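Uncharacterized HTH-type transcriptional regulator YybR (Bacillus subtilis, PDB 4A5N) is a redox-sensing transcriptional regulator of the MarR/DUF24 type that probably binds DNA through a winged helix-turn-helix domain. Local coordinates at residues 20-25 with 91-96; 28-33 with 47-52. The protein carries 1 engineered substitution. All coordinates share one frame; numbering follows the deposited sequence.

Contact 1: residues 20-25 with 91-96; sequences LDVIGG and RTLEPI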
loop_
_atom_site.group_PDB
_atom_site.type_symbol
_atom_site.label_atom_id
_atom_site.label_comp_id
_atom_site.label_asym_id
_atom_site.label_seq_id
_atom_site.Cartn_x
_atom_site.Cartn_y
_atom_site.Cartn_z
ATOM N N LEU B 20 -4.938 -1.969 -0.809
ATOM C CA LEU B 20 -4.179 -0.730 -0.683
ATOM C C LEU B 20 -5.092 0.486 -0.424
ATOM O O LEU B 20 -4.680 1.446 0.228
ATOM C CB LEU B 20 -3.333 -0.518 -1.913
ATOM C CG LEU B 20 -2.026 -1.273 -2.032
ATOM C CD1 LEU B 20 -1.471 -1.109 -3.441
ATOM C CD2 LEU B 20 -0.976 -0.798 -1.026
ATOM N N ASP B 21 -6.338 0.433 -0.888
ATOM C CA ASP B 21 -7.312 1.509 -0.609
ATOM C C ASP B 21 -7.722 1.534 0.879
ATOM O O ASP B 21 -8.076 2.576 1.418
ATOM C CB ASP B 21 -8.539 1.357 -1.503
ATOM C CG ASP B 21 -9.325 2.637 -1.644
ATOM O OD1 ASP B 21 -8.700 3.722 -1.832
ATOM O OD2 ASP B 21 -10.575 2.558 -1.593
ATOM N N VAL B 22 -7.636 0.391 1.551
ATOM C CA VAL B 22 -7.958 0.342 2.970
ATOM C C VAL B 22 -6.795 0.794 3.861
ATOM O O VAL B 22 -7.017 1.468 4.875
ATOM C CB VAL B 22 -8.428 -1.061 3.388
ATOM C CG1 VAL B 22 -8.939 -1.043 4.832
ATOM C CG2 VAL B 22 -9.526 -1.541 2.449
ATOM N N ILE B 23 -5.567 0.432 3.485
ATOM C CA ILE B 23 -4.397 0.590 4.358
ATOM C C ILE B 23 -3.360 1.562 3.797
ATOM O O ILE B 23 -2.371 1.883 4.451
ATOM C CB ILE B 23 -3.776 -0.800 4.680
ATOM C CG1 ILE B 23 -3.030 -0.799 6.020
ATOM C CG2 ILE B 23 -2.882 -1.298 3.551
ATOM C CD1 ILE B 23 -3.790 -0.207 7.196
ATOM N N GLY B 24 -3.633 2.061 2.594
ATOM C CA GLY B 24 -2.681 2.874 1.873
ATOM C C GLY B 24 -2.874 4.343 2.086
ATOM O O GLY B 24 -3.744 4.781 2.827
ATOM N N GLY B 25 -2.015 5.110 1.441
ATOM C CA GLY B 25 -2.000 6.558 1.614
ATOM C C GLY B 25 -0.893 6.907 2.600
ATOM O O GLY B 25 -0.151 6.032 3.031
ATOM N N ARG B 91 -7.127 -6.482 12.813
ATOM C CA ARG B 91 -5.985 -7.317 13.148
ATOM C C ARG B 91 -5.645 -8.319 12.048
ATOM O O ARG B 91 -4.514 -8.793 12.006
ATOM C CB ARG B 91 -6.247 -8.105 14.446
ATOM C CG ARG B 91 -6.425 -7.280 15.706
ATOM C CD ARG B 91 -5.147 -7.255 16.500
ATOM N NE ARG B 91 -5.181 -6.378 17.676
ATOM C CZ ARG B 91 -4.073 -5.866 18.203
ATOM N NH1 ARG B 91 -2.892 -6.201 17.692
ATOM N NH2 ARG B 91 -4.122 -5.086 19.257
ATOM N N THR B 92 -6.596 -8.652 11.169
ATOM C CA THR B 92 -6.292 -9.544 10.019
ATOM C C THR B 92 -5.338 -8.912 9.007
ATOM O O THR B 92 -4.706 -9.643 8.252
ATOM C CB THR B 92 -7.546 -10.102 9.271
ATOM O OG1 THR B 92 -8.164 -9.082 8.494
ATOM C CG2 THR B 92 -8.528 -10.675 10.269
ATOM N N LEU B 93 -5.222 -7.580 9.022
ATOM C CA LEU B 93 -4.216 -6.888 8.219
ATOM C C LEU B 93 -2.877 -6.765 8.904
ATOM O O LEU B 93 -1.914 -6.337 8.282
ATOM C CB LEU B 93 -4.651 -5.436 7.895
ATOM C CG LEU B 93 -5.650 -5.150 6.804
ATOM C CD1 LEU B 93 -6.228 -3.748 6.958
ATOM C CD2 LEU B 93 -5.090 -5.302 5.396
ATOM N N GLU B 94 -2.771 -7.176 10.163
ATOM C CA GLU B 94 -1.493 -7.055 10.890
ATOM C C GLU B 94 -0.263 -7.749 10.236
ATOM O O GLU B 94 0.830 -7.143 10.171
ATOM C CB GLU B 94 -1.699 -7.376 12.381
ATOM C CG GLU B 94 -0.414 -7.564 13.162
ATOM C CD GLU B 94 -0.654 -7.738 14.675
ATOM O OE1 GLU B 94 -1.785 -7.471 15.158
ATOM O OE2 GLU B 94 0.322 -8.126 15.342
ATOM N N PRO B 95 -0.419 -8.983 9.709
ATOM C CA PRO B 95 0.725 -9.640 9.058
ATOM C C PRO B 95 1.262 -8.888 7.869
ATOM O O PRO B 95 2.486 -8.744 7.721
ATOM C CB PRO B 95 0.149 -11.024 8.657
ATOM C CG PRO B 95 -0.879 -11.276 9.724
ATOM C CD PRO B 95 -1.507 -9.950 10.024
ATOM N N ILE B 96 0.357 -8.346 7.073
ATOM C CA ILE B 96 0.735 -7.551 5.917
ATOM C C ILE B 96 1.455 -6.268 6.401
ATOM O O ILE B 96 2.521 -5.951 5.903
ATOM C CB ILE B 96 -0.482 -7.168 5.055
ATOM C CG1 ILE B 96 -0.940 -8.374 4.199
ATOM C CG2 ILE B 96 -0.145 -5.918 4.212
ATOM C CD1 ILE B 96 -2.345 -8.278 3.624
#

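Contact 2: residues 28-33 with 47-52; sequences KGILFY and RICPSI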
loop_
_atom_site.group_PDB
_atom_site.type_symbol
_atom_site.label_atom_id
_atom_site.label_comp_id
_atom_site.label_asym_id
_atom_site.label_seq_id
_atom_site.Cartn_x
_atom_site.Cartn_y
_atom_site.Cartn_z
ATOM N N LYS B 28 -2.278 5.973 7.113
ATOM C CA LYS B 28 -3.007 4.870 7.770
ATOM C C LYS B 28 -2.081 3.776 8.271
ATOM O O LYS B 28 -2.350 3.148 9.299
ATOM C CB LYS B 28 -4.085 4.312 6.841
ATOM C CG LYS B 28 -5.353 5.153 6.752
ATOM C CD LYS B 28 -6.236 4.702 5.613
ATOM C CE LYS B 28 -7.340 5.675 5.317
ATOM N NZ LYS B 28 -8.232 5.092 4.299
ATOM N N GLY B 29 -1.033 3.471 7.516
ATOM C CA GLY B 29 -0.064 2.449 7.924
ATOM C C GLY B 29 0.582 2.718 9.271
ATOM O O GLY B 29 0.758 1.807 10.092
ATOM N N ILE B 30 0.962 3.983 9.480
ATOM C CA ILE B 30 1.582 4.436 10.708
ATOM C C ILE B 30 0.583 4.324 11.842
ATOM O O ILE B 30 0.911 3.775 12.894
ATOM C CB ILE B 30 2.021 5.927 10.612
ATOM C CG1 ILE B 30 3.077 6.139 9.538
ATOM C CG2 ILE B 30 2.596 6.450 11.939
ATOM C CD1 ILE B 30 3.325 7.603 9.224
ATOM N N LEU B 31 -0.636 4.827 11.609
ATOM C CA LEU B 31 -1.706 4.836 12.618
ATOM C C LEU B 31 -1.983 3.396 13.068
ATOM O O LEU B 31 -1.965 3.094 14.247
ATOM C CB LEU B 31 -2.987 5.465 12.074
ATOM C CG LEU B 31 -2.816 6.961 11.760
ATOM C CD1 LEU B 31 -4.120 7.543 11.219
ATOM C CD2 LEU B 31 -2.312 7.657 13.009
ATOM N N PHE B 32 -2.185 2.534 12.075
ATOM C CA PHE B 32 -2.393 1.125 12.270
ATOM C C PHE B 32 -1.290 0.476 13.090
ATOM O O PHE B 32 -1.564 -0.226 14.090
ATOM C CB PHE B 32 -2.521 0.428 10.901
ATOM C CG PHE B 32 -2.878 -1.034 11.002
ATOM C CD1 PHE B 32 -1.953 -1.957 11.468
ATOM C CD2 PHE B 32 -4.138 -1.460 10.657
ATOM C CE1 PHE B 32 -2.295 -3.298 11.569
ATOM C CE2 PHE B 32 -4.515 -2.803 10.796
ATOM C CZ PHE B 32 -3.575 -3.713 11.220
ATOM N N TYR B 33 -0.042 0.672 12.670
ATOM C CA TYR B 33 1.096 0.081 13.341
ATOM C C TYR B 33 1.110 0.384 14.836
ATOM O O TYR B 33 1.331 -0.521 15.652
ATOM C CB TYR B 33 2.434 0.485 12.700
ATOM C CG TYR B 33 3.611 -0.100 13.419
ATOM C CD1 TYR B 33 3.992 -1.427 13.224
ATOM C CD2 TYR B 33 4.322 0.651 14.341
ATOM C CE1 TYR B 33 5.079 -1.978 13.922
ATOM C CE2 TYR B 33 5.391 0.112 15.039
ATOM C CZ TYR B 33 5.769 -1.191 14.825
ATOM O OH TYR B 33 6.838 -1.671 15.547
ATOM N N ARG B 47 1.532 13.008 18.515
ATOM C CA ARG B 47 2.944 12.910 18.903
ATOM C C ARG B 47 3.659 11.902 18.001
ATOM O O ARG B 47 4.841 12.035 17.751
ATOM C CB ARG B 47 3.090 12.467 20.366
ATOM C CG ARG B 47 2.533 13.461 21.368
ATOM C CD ARG B 47 2.369 12.871 22.766
ATOM N NE ARG B 47 1.638 13.849 23.533
ATOM C CZ ARG B 47 0.566 13.613 24.264
ATOM N NH1 ARG B 47 0.080 12.379 24.417
ATOM N NH2 ARG B 47 -0.011 14.617 24.860
ATOM N N ILE B 48 2.963 10.855 17.574
ATOM C CA ILE B 48 3.562 9.874 16.648
ATOM C C ILE B 48 3.813 10.554 15.281
ATOM O O ILE B 48 4.842 10.298 14.662
ATOM C CB ILE B 48 2.710 8.559 16.584
ATOM C CG1 ILE B 48 2.770 7.839 17.937
ATOM C CG2 ILE B 48 3.164 7.608 15.479
ATOM C CD1 ILE B 48 1.493 7.083 18.282
ATOM N N CYS B 49 2.928 11.457 14.847
ATOM C CA CYS B 49 3.091 12.119 13.533
ATOM C C CYS B 49 2.969 13.602 13.704
ATOM O O CYS B 49 1.875 14.115 13.519
ATOM C CB CYS B 49 2.017 11.696 12.516
ATOM S SG CYS B 49 1.530 9.962 12.457
ATOM N N PRO B 50 4.073 14.302 14.055
ATOM C CA PRO B 50 3.969 15.753 14.228
ATOM C C PRO B 50 3.637 16.552 12.964
ATOM O O PRO B 50 3.134 17.639 13.080
ATOM C CB PRO B 50 5.360 16.167 14.772
ATOM C CG PRO B 50 6.242 15.006 14.486
ATOM C CD PRO B 50 5.364 13.795 14.531
ATOM N N SER B 51 3.866 16.021 11.769
ATOM C CA SER B 51 3.415 16.740 10.586
ATOM C C SER B 51 1.934 16.492 10.201
ATOM O O SER B 51 1.434 17.199 9.330
ATOM C CB SER B 51 4.353 16.484 9.393
ATOM O OG SER B 51 4.350 15.117 9.019
ATOM N N ILE B 52 1.216 15.532 10.810
ATOM C CA ILE B 52 -0.231 15.376 10.483
ATOM C C ILE B 52 -0.959 16.606 11.077
ATOM O O ILE B 52 -0.515 17.182 12.107
ATOM C CB ILE B 52 -0.822 13.946 10.844
ATOM C CG1 ILE B 52 -2.051 13.614 9.974
ATOM C CG2 ILE B 52 -1.208 13.831 12.301
ATOM C CD1 ILE B 52 -2.629 12.198 10.164
#

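Contact 1: residues 20-25 with 91-96
V22 and I23 meet L93 in a small, buried, purely apolar contact between the C-terminal end of helix 15-23 and the turn that leads into helix 94-115. One methyl serves both neighbours: L93 CD1 lies 4.3 Å from I23 CD1 and 4.4 Å from V22 CG1, a loose fit burying 125 Å² in all. With chi2 at 163°, CD1 is anti to CA, which makes it the extended branch of L93 and the one that meets helix 15-23. The backbones stay well apart, with I23 CA 8.4 Å from L93 CA. F32 touches both I23 and L93, and I69 packs on V22 and L93, so other parts of the chain complete the apolar cluster. L93 itself sits in a type I turn from R91 to E94, closed by E94 N to R91 O at 3.0 Å. The same two residues form a salt bridge on the turn's far side: R91 NH1 donates to E94 OE1 on its syn side at 3.0 Å, 24° out of the carboxylate plane, and R91 NH1 also bonds I36 O. W103 of the second subunit packs on L93 and L111 of that subunit on V22. Joining the first helix to the start of the long C-terminal helix beside the partner chain is in keeping with the dimerisation region of MarR-like winged helix-turn-helix regulators.

Contact 2: residues 28-33 with 47-52
I30, on helix 28-35, packs against I48 and C49, where the first helix of the helix-turn-helix motif (42-48) runs out into the turn before helix 54-66. The tight part gathers around a single methyl: I30 CG2 lies 3.7 Å from C49 SG and 3.8 Å from I48 CG2. In both isoleucines CG2 stands anti to the backbone N, and the side chains run antiparallel, passing alongside each other with these CG2 branches touching. C49 SG, turned beside its own backbone N (chi1 -41°), points at the same methyl; in this reduced form the sulfur packs on carbon, and the residue is buried.

Away from this trio the packing loosens. L31 CD2 stays 4.5 Å from C49 SG, and I52 CD1 stays 5.0 Å from L31 CD1; L31 and I52 are bridged instead by L57 of helix 54-66, which touches both. W27 also packs on I52, and K28 extends along helix 54-66 to a salt bridge with E63. The outer side is more open: I30 and I48 are partly exposed, and P50 and S51, at the crest of the turn, face solvent. S14 of the second subunit packs on I30, and E17 of that subunit makes a weak hydrogen bond to I30 N. Beyond C49 the chain folds into a type I turn, closed by I52 N donating to C49 O at 3.1 Å.

Overall arrangement
From the N terminus the chain runs through helix 15-23, the first side of contact 1, then a short glycine-containing loop to helix 28-35, the first side of contact 2. Contact 2 closes a short loop holding most of helix 42-48. Contact 1 closes a much longer one, which takes in contact 2, helix 54-66 and the antiparallel strands 70-75 and 81-86 before reaching helix 94-115. The contacts are therefore nested, with centres about 14 Å apart. Helix 28-35 connects them: the F32 ring packs through CZ by the backbone N of E94, and K28 lies against the carbonyl end of helix 15-23. Together they tie the helix-turn-helix unit to the terminal helices beside the second subunit.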